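Side-chain contacts in N-terminal acetyltransferase-like protein (PDB 5NNP), which is probably the auxiliary, TPR-repeat subunit of an N-terminal acetyltransferase complex of the NatA type: residues A275-A278 with V279-Y283; K294-P297 with L298-L301; P405-V408 with D409-M412; A701-K704 with N705-K708. All coordinates share one frame; numbering follows the deposited sequence.

Overall arrangement
All four contacts are local, each within one continuous run of chain in an all-helical fold. Interactions 1 and 2 form a pair. Their centres lie about 10 Å apart, and helix 273-286 packs directly on the turn at 296-301. Interaction 2 is mostly buried and relies on backbone bonds and apolar groups. Interaction 1 has a buried side with an aromatic residue and a more exposed ion pair. Interaction 3 is partly buried, about 30 Å from interaction 2 between centres, and starts a helix with an asparagine cap. Interaction 4 is the surface contact, in the connection between helices 689-702 and 707-723. It also caps a helix, but with a histidine ring nitrogen.

Interaction 1 (A275-A278 with V279-Y283); sequences AQKA and VYDEY
Lys277 and Asp281 lie one turn apart on helix 273-286, and their side chains cross obliquely. The lysine leaves with CG anti to its own backbone N (chi1 -173°). It stays extended up to a bend at the last torsion. Its aliphatic part passes the carboxylate, with Lys277 CG 3.2 Å from Asp281 OD2. The bend then brings Lys277 NZ to 3.3 Å from Asp281 OD1. This is a salt bridge, but its hydrogen bond is weak. The carboxylate carbon of Asp281 lies beside the backbone N (chi1 -70°), which turns the acid back over the preceding turn. In the backbone of the same turn, Asp281 N donates to Lys277 O at 2.6 Å, nearly along the C=O axis.

Tyr280 takes a different direction. Its ring meets the backbone edge-on, with Gln276 O near the ring plane and 3.0 Å from Tyr280 CD1. Tyr280 N also gives Gln276 O a weak hydrogen bond. Beyond the segments, the ring stacks with Tyr259 and touches Leu296 and Pro297. On the same helix, Val279 sets its CG2 branch 3.8 Å from Ala275 O and packs on Leu262 of helix 256-265. Glu282 N bonds to Ala278 O at 3.0 Å.

This is an amphipathic alpha helix in an array of paired helices. Val279 and Tyr280 pack inward, while Lys277 and Asp281 are partly exposed. An i to i+4 ion pair of this kind probably adds modest electrostatic stability to the helix, tempered by the solvent that reaches it.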
# COMPACT_ATOMS: atom_id res chain seq x y z
N ALA A 275 8.10 33.55 18.34
CA ALA A 275 6.72 33.27 18.76
C ALA A 275 6.35 31.82 18.49
O ALA A 275 5.54 31.24 19.20
CB ALA A 275 5.75 34.20 18.06
N GLN A 276 6.93 31.26 17.44
CA GLN A 276 6.71 29.87 17.10
C GLN A 276 7.42 28.93 18.07
O GLN A 276 6.87 27.89 18.45
CB GLN A 276 7.19 29.57 15.69
CG GLN A 276 6.64 30.44 14.60
CD GLN A 276 6.88 29.82 13.24
OE1 GLN A 276 6.39 28.73 12.96
NE2 GLN A 276 7.66 30.50 12.41
N LYS A 277 8.64 29.26 18.43
CA LYS A 277 9.41 28.36 19.27
C LYS A 277 8.76 28.21 20.63
O LYS A 277 8.86 27.16 21.27
CB LYS A 277 10.85 28.83 19.44
CG LYS A 277 11.70 27.79 20.18
CD LYS A 277 13.17 28.12 20.13
CE LYS A 277 13.96 27.12 20.96
NZ LYS A 277 13.83 25.75 20.42
N ALA A 278 8.09 29.28 21.08
CA ALA A 278 7.40 29.28 22.36
C ALA A 278 6.36 28.17 22.42
O ALA A 278 6.26 27.42 23.41
CB ALA A 278 6.76 30.64 22.60
N VAL A 279 5.57 28.05 21.36
CA VAL A 279 4.63 26.96 21.26
C VAL A 279 5.36 25.62 21.40
O VAL A 279 4.96 24.76 22.19
CB VAL A 279 3.87 26.98 19.93
CG1 VAL A 279 2.87 25.84 19.86
CG2 VAL A 279 3.18 28.31 19.74
N TYR A 280 6.43 25.44 20.64
CA TYR A 280 7.18 24.18 20.66
C TYR A 280 7.86 23.92 22.00
O TYR A 280 7.84 22.80 22.50
CB TYR A 280 8.22 24.16 19.55
CG TYR A 280 7.61 23.99 18.18
CD1 TYR A 280 7.28 25.10 17.41
CD2 TYR A 280 7.32 22.73 17.68
CE1 TYR A 280 6.70 24.96 16.16
CE2 TYR A 280 6.76 22.57 16.43
CZ TYR A 280 6.45 23.69 15.68
OH TYR A 280 5.88 23.54 14.43
N ASP A 281 8.45 24.96 22.58
CA ASP A 281 9.12 24.80 23.86
C ASP A 281 8.11 24.36 24.91
O ASP A 281 8.41 23.55 25.79
CB ASP A 281 9.81 26.10 24.29
CG ASP A 281 11.02 26.42 23.43
OD1 ASP A 281 11.57 25.49 22.82
OD2 ASP A 281 11.42 27.60 23.37
N GLU A 282 6.90 24.88 24.79
CA GLU A 282 5.86 24.55 25.75
C GLU A 282 5.58 23.05 25.78
O GLU A 282 5.49 22.48 26.86
CB GLU A 282 4.59 25.31 25.42
CG GLU A 282 3.48 25.03 26.39
CD GLU A 282 2.23 25.80 26.06
OE1 GLU A 282 2.36 27.01 25.78
OE2 GLU A 282 1.14 25.19 26.06
N TYR A 283 5.48 22.42 24.61
CA TYR A 283 5.21 20.98 24.59
C TYR A 283 6.45 20.16 24.88
O TYR A 283 6.35 19.05 25.38
CB TYR A 283 4.56 20.57 23.25
CG TYR A 283 3.11 21.02 23.25
CD1 TYR A 283 2.11 20.21 23.78
CD2 TYR A 283 2.76 22.28 22.79
CE1 TYR A 283 0.81 20.63 23.82
CE2 TYR A 283 1.46 22.70 22.83
CZ TYR A 283 0.49 21.89 23.34
OH TYR A 283 -0.82 22.33 23.38

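Interaction 2 (K294-P297 with L298-L301); sequences KRLP and LNFL
Asn299 N donates to Leu296 O at 2.8 Å, the shortest hydrogen bond between 294-297 and 298-301. The donor lies 38° above the carbonyl plane, away from a lone-pair direction. Leu298 N reaches Arg295 O at 3.1 Å in a similar tilted way. Both bonds span three residues. Leu301 N then bonds to Pro297 O at 3.0 Å, spanning four. These bonds lie in the connection between helix 292-295 and helix 303-320. Leu298 CB and CG also lie against Arg295 O.

Two polar side chains find their partners elsewhere. Arg295 NH2 forms a salt bridge with Asp291, and Lys294 NZ bonds to Pro288 O. The run belongs to the helical array of the NatA auxiliary-subunit family, in which helices pack side by side and are joined by short turns. Here the turn is wedged between helices 273-286 and 303-320.

Phe300 folds back over Pro297. Its CG sits between the backbone N and the carbonyl carbon (chi1 56°), and this brings the ring round. Pro297 O lies 3.8 Å above the ring plane, over its centre. Phe300 CE2 is 3.4 Å from Pro297 CA, and Phe300 CZ meets Pro297 CB at 4.0 Å. Leu301 approaches the same proline with its CD1 branch, 3.9 Å from Pro297 CB. Leu296 CD2 touches Asn299 ND2, while Asn299 OD1 accepts a weak hydrogen bond from His331. Leu298 continues outward onto Phe306 and Thr309 of helix 303-320, and onto Leu329 of helix 325-329.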
# COMPACT_ATOMS: atom_id res chain seq x y z
N LYS A 294 11.43 19.11 20.06
CA LYS A 294 12.78 19.68 20.06
C LYS A 294 13.31 19.91 18.65
O LYS A 294 14.04 20.86 18.41
CB LYS A 294 13.76 18.78 20.81
CG LYS A 294 13.44 18.54 22.27
CD LYS A 294 14.37 17.49 22.87
CE LYS A 294 14.31 17.49 24.38
NZ LYS A 294 13.04 16.89 24.89
N ARG A 295 12.94 19.01 17.74
CA ARG A 295 13.56 18.93 16.41
C ARG A 295 12.93 19.86 15.38
O ARG A 295 13.63 20.45 14.56
CB ARG A 295 13.48 17.50 15.88
CG ARG A 295 14.10 17.33 14.51
CD ARG A 295 13.75 15.98 13.92
NE ARG A 295 12.44 15.96 13.26
CZ ARG A 295 11.30 15.54 13.83
NH1 ARG A 295 10.17 15.56 13.14
NH2 ARG A 295 11.29 15.11 15.09
N LEU A 296 11.61 19.97 15.44
CA LEU A 296 10.83 20.73 14.46
C LEU A 296 11.25 22.21 14.33
O LEU A 296 11.37 22.70 13.21
CB LEU A 296 9.33 20.62 14.79
CG LEU A 296 8.76 19.27 14.35
CD1 LEU A 296 7.34 19.00 14.84
CD2 LEU A 296 8.83 19.17 12.84
N PRO A 297 11.47 22.90 15.47
CA PRO A 297 11.95 24.30 15.46
C PRO A 297 13.20 24.54 14.62
O PRO A 297 13.51 25.69 14.33
CB PRO A 297 12.25 24.57 16.94
CG PRO A 297 11.28 23.68 17.67
CD PRO A 297 11.18 22.44 16.83
N LEU A 298 13.92 23.48 14.26
CA LEU A 298 15.09 23.64 13.42
C LEU A 298 14.69 23.87 11.97
O LEU A 298 15.54 24.14 11.12
CB LEU A 298 16.02 22.42 13.52
CG LEU A 298 16.56 22.02 14.90
CD1 LEU A 298 17.29 20.68 14.83
CD2 LEU A 298 17.44 23.11 15.50
N ASN A 299 13.40 23.75 11.68
CA ASN A 299 12.93 23.99 10.32
C ASN A 299 12.86 25.47 9.98
O ASN A 299 13.22 25.88 8.88
CB ASN A 299 11.56 23.33 10.10
CG ASN A 299 11.65 21.83 10.02
OD1 ASN A 299 12.69 21.29 9.62
ND2 ASN A 299 10.58 21.14 10.39
N PHE A 300 12.41 26.28 10.93
CA PHE A 300 12.21 27.72 10.70
C PHE A 300 13.20 28.58 11.47
O PHE A 300 13.32 29.78 11.21
CB PHE A 300 10.80 28.12 11.08
CG PHE A 300 10.44 27.76 12.49
CD1 PHE A 300 10.73 28.63 13.54
CD2 PHE A 300 9.82 26.55 12.77
CE1 PHE A 300 10.40 28.29 14.84
CE2 PHE A 300 9.49 26.21 14.09
CZ PHE A 300 9.78 27.09 15.12
N LEU A 301 13.89 27.99 12.44
CA LEU A 301 14.94 28.74 13.13
C LEU A 301 16.09 29.04 12.17
O LEU A 301 16.33 28.30 11.22
CB LEU A 301 15.46 27.96 14.35
CG LEU A 301 14.63 28.08 15.63
CD1 LEU A 301 15.19 27.17 16.70
CD2 LEU A 301 14.60 29.51 16.10

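Interaction 3 (P405-V408 with D409-M412); sequences PKNV and DFHM
Asn407 OD1 lies close to two backbone nitrogens at the start of helix 408-421. It accepts a hydrogen bond from Phe410 N at 2.8 Å. Asp409 N lies 2.9 Å from Asn407 OD1. The Phe410 donor lies 40° above the plane of the amide carbonyl. Asn407 ND2, at the other end of the amide, bonds to Asp404.

This makes Asn407 the N-cap of the helix. It ends a predicted TPR repeat, in the loop between helix 390-403 and helix 408-421. With CG anti to its backbone N (chi1 -168°), the amide lies flat on one face of Phe410. The two planes are 5° apart, and Asn407 CG sits 3.3 Å above the centre of the ring. The cap is thus stacked as well as hydrogen-bonded.

His411 reaches back past the cap. Its NE2 donates to Pro405 O at 3.0 Å, nearly in the imidazole plane, while Asn407 O lies near the ring edge at CD2. Asn407 O also accepts from His411 N, and Val408 O from Met412 N. Outside the segments, Tyr433 meets His411 edge-to-face. There, too, a basic side chain of another protein chain forms a salt bridge with Asp409.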
# COMPACT_ATOMS: atom_id res chain seq x y z
N PRO A 405 35.14 -1.21 16.46
CA PRO A 405 35.42 -2.13 15.35
C PRO A 405 34.31 -3.14 15.07
O PRO A 405 34.32 -3.77 14.02
CB PRO A 405 36.67 -2.88 15.82
CG PRO A 405 37.22 -2.08 16.96
CD PRO A 405 36.05 -1.40 17.59
N LYS A 406 33.39 -3.31 16.00
CA LYS A 406 32.33 -4.29 15.81
C LYS A 406 31.02 -3.62 15.50
O LYS A 406 29.98 -4.26 15.50
CB LYS A 406 32.19 -5.16 17.05
CG LYS A 406 33.35 -6.11 17.26
CD LYS A 406 33.19 -6.82 18.59
CE LYS A 406 34.31 -7.80 18.84
NZ LYS A 406 34.07 -8.50 20.14
N ASN A 407 31.09 -2.32 15.24
CA ASN A 407 29.89 -1.55 14.96
C ASN A 407 29.35 -1.80 13.56
O ASN A 407 29.97 -1.41 12.57
CB ASN A 407 30.17 -0.06 15.12
CG ASN A 407 28.91 0.76 15.13
OD1 ASN A 407 28.14 0.78 14.16
ND2 ASN A 407 28.69 1.46 16.24
N VAL A 408 28.18 -2.42 13.49
CA VAL A 408 27.53 -2.73 12.22
C VAL A 408 27.26 -1.48 11.38
O VAL A 408 27.56 -1.47 10.18
CB VAL A 408 26.20 -3.49 12.45
CG1 VAL A 408 25.43 -3.63 11.16
CG2 VAL A 408 26.47 -4.86 13.08
N ASP A 409 26.70 -0.44 11.99
CA ASP A 409 26.35 0.77 11.24
C ASP A 409 27.56 1.49 10.69
O ASP A 409 27.52 2.08 9.62
CB ASP A 409 25.56 1.73 12.10
CG ASP A 409 24.23 1.18 12.50
OD1 ASP A 409 23.54 0.63 11.61
OD2 ASP A 409 23.88 1.28 13.69
N PHE A 410 28.64 1.45 11.45
CA PHE A 410 29.88 2.05 10.98
C PHE A 410 30.32 1.38 9.67
O PHE A 410 30.52 2.05 8.67
CB PHE A 410 30.96 1.96 12.06
CG PHE A 410 30.71 2.83 13.25
CD1 PHE A 410 29.55 3.60 13.34
CD2 PHE A 410 31.62 2.89 14.29
CE1 PHE A 410 29.29 4.41 14.44
CE2 PHE A 410 31.38 3.70 15.39
CZ PHE A 410 30.21 4.47 15.46
N HIS A 411 30.42 0.05 9.66
CA HIS A 411 30.86 -0.64 8.45
C HIS A 411 29.85 -0.49 7.30
O HIS A 411 30.24 -0.46 6.13
CB HIS A 411 31.11 -2.12 8.73
CG HIS A 411 32.27 -2.37 9.65
ND1 HIS A 411 33.57 -2.46 9.20
CD2 HIS A 411 32.33 -2.53 10.99
CE1 HIS A 411 34.38 -2.66 10.22
NE2 HIS A 411 33.65 -2.71 11.32
N MET A 412 28.57 -0.37 7.64
CA MET A 412 27.52 -0.22 6.65
C MET A 412 27.72 1.06 5.86
O MET A 412 27.64 1.07 4.64
CB MET A 412 26.15 -0.21 7.32
CG MET A 412 25.03 0.01 6.36
SD MET A 412 23.38 -0.12 7.10
CE MET A 412 23.51 0.97 8.51

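Interaction 4 (A701-K704 with N705-K708); sequences AIDK and NHPK. Unlike the reference sequence in segment 705-708: Lys708 (reference Asn).
Asp703 and His706 bring two flat groups together at nearly a right angle, with the carboxylate and ring planes 86° apart. Asp703 OD2 approaches the imidazole obliquely. The closest side-chain approach is nearer the backbone, between Asp703 CG and His706 CB at 3.7 Å. The ring edge is used on the far side. There His706 ND1 accepts from Lys708 N at 2.8 Å, and the donor lies only 5° out of the ring plane. CG of His706 stands anti to its backbone N (chi1 -173°), which carries the ring forward to this amide. His706 is therefore the N-cap of helix 707-723.

The backbone between the two residues makes a type I beta turn from Asp703 to His706. Its closing bond runs from His706 N to Asp703 O at 3.2 Å, with the donor well above the carbonyl plane. Asp703 OD1 adds a weak bond from Asn705 N at 3.3 Å. The acid meets the turn through both its carbonyl and, weakly, its side chain.

Lys704 and Asn705 point the same way, side by side, with Lys704 CG 3.9 Å from Asn705 OD1. Both are exposed.

The turn joins helix 689-702 to helix 707-723 at the surface. Asp703 rests on Ile673 and His706 on Ile677, both of helix 673-685. Ala701 packs on Pro46 of another protein chain.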
# COMPACT_ATOMS: atom_id res chain seq x y z
N ALA A 701 4.51 17.95 -22.23
CA ALA A 701 3.78 18.80 -21.30
C ALA A 701 4.46 18.77 -19.94
O ALA A 701 4.35 19.71 -19.17
CB ALA A 701 2.34 18.37 -21.20
N ILE A 702 5.18 17.69 -19.66
CA ILE A 702 5.90 17.56 -18.39
C ILE A 702 7.27 18.26 -18.42
O ILE A 702 7.63 18.97 -17.49
CB ILE A 702 6.10 16.09 -18.01
CG1 ILE A 702 4.76 15.35 -18.07
CG2 ILE A 702 6.74 15.98 -16.63
CD1 ILE A 702 4.83 13.86 -17.69
N ASP A 703 8.03 18.05 -19.49
CA ASP A 703 9.32 18.72 -19.66
C ASP A 703 9.51 19.08 -21.13
O ASP A 703 10.00 18.27 -21.91
CB ASP A 703 10.47 17.85 -19.17
CG ASP A 703 11.77 18.63 -18.98
OD1 ASP A 703 11.90 19.75 -19.52
OD2 ASP A 703 12.68 18.11 -18.28
N LYS A 704 9.09 20.29 -21.49
CA LYS A 704 9.24 20.80 -22.85
C LYS A 704 10.62 20.53 -23.44
O LYS A 704 10.73 20.05 -24.56
CB LYS A 704 8.95 22.31 -22.89
CG LYS A 704 9.18 22.96 -24.24
CD LYS A 704 8.78 24.44 -24.23
CE LYS A 704 9.05 25.12 -25.58
NZ LYS A 704 10.49 25.50 -25.77
N ASN A 705 11.68 20.81 -22.69
CA ASN A 705 13.03 20.74 -23.24
C ASN A 705 13.83 19.50 -22.84
O ASN A 705 15.05 19.46 -23.00
CB ASN A 705 13.82 21.98 -22.85
CG ASN A 705 13.14 23.26 -23.28
OD1 ASN A 705 12.50 23.93 -22.47
ND2 ASN A 705 13.25 23.59 -24.56
N HIS A 706 13.15 18.49 -22.32
CA HIS A 706 13.78 17.19 -22.08
C HIS A 706 14.41 16.67 -23.37
O HIS A 706 13.77 16.64 -24.41
CB HIS A 706 12.75 16.20 -21.56
CG HIS A 706 13.32 14.89 -21.13
ND1 HIS A 706 14.00 14.05 -21.99
CD2 HIS A 706 13.29 14.25 -19.93
CE1 HIS A 706 14.37 12.96 -21.34
NE2 HIS A 706 13.95 13.06 -20.10
N PRO A 707 15.69 16.26 -23.29
CA PRO A 707 16.46 15.86 -24.47
C PRO A 707 15.79 14.74 -25.26
O PRO A 707 15.85 14.74 -26.49
CB PRO A 707 17.79 15.39 -23.89
CG PRO A 707 17.88 16.07 -22.55
CD PRO A 707 16.47 16.13 -22.05
N LYS A 708 15.17 13.79 -24.56
CA LYS A 708 14.54 12.65 -25.22
C LYS A 708 13.27 13.07 -25.96
O LYS A 708 13.02 12.60 -27.07
CB LYS A 708 14.22 11.54 -24.21
CG LYS A 708 15.01 10.24 -24.42
CD LYS A 708 14.78 9.65 -25.81
CE LYS A 708 15.52 8.32 -25.98
NZ LYS A 708 15.59 7.89 -27.41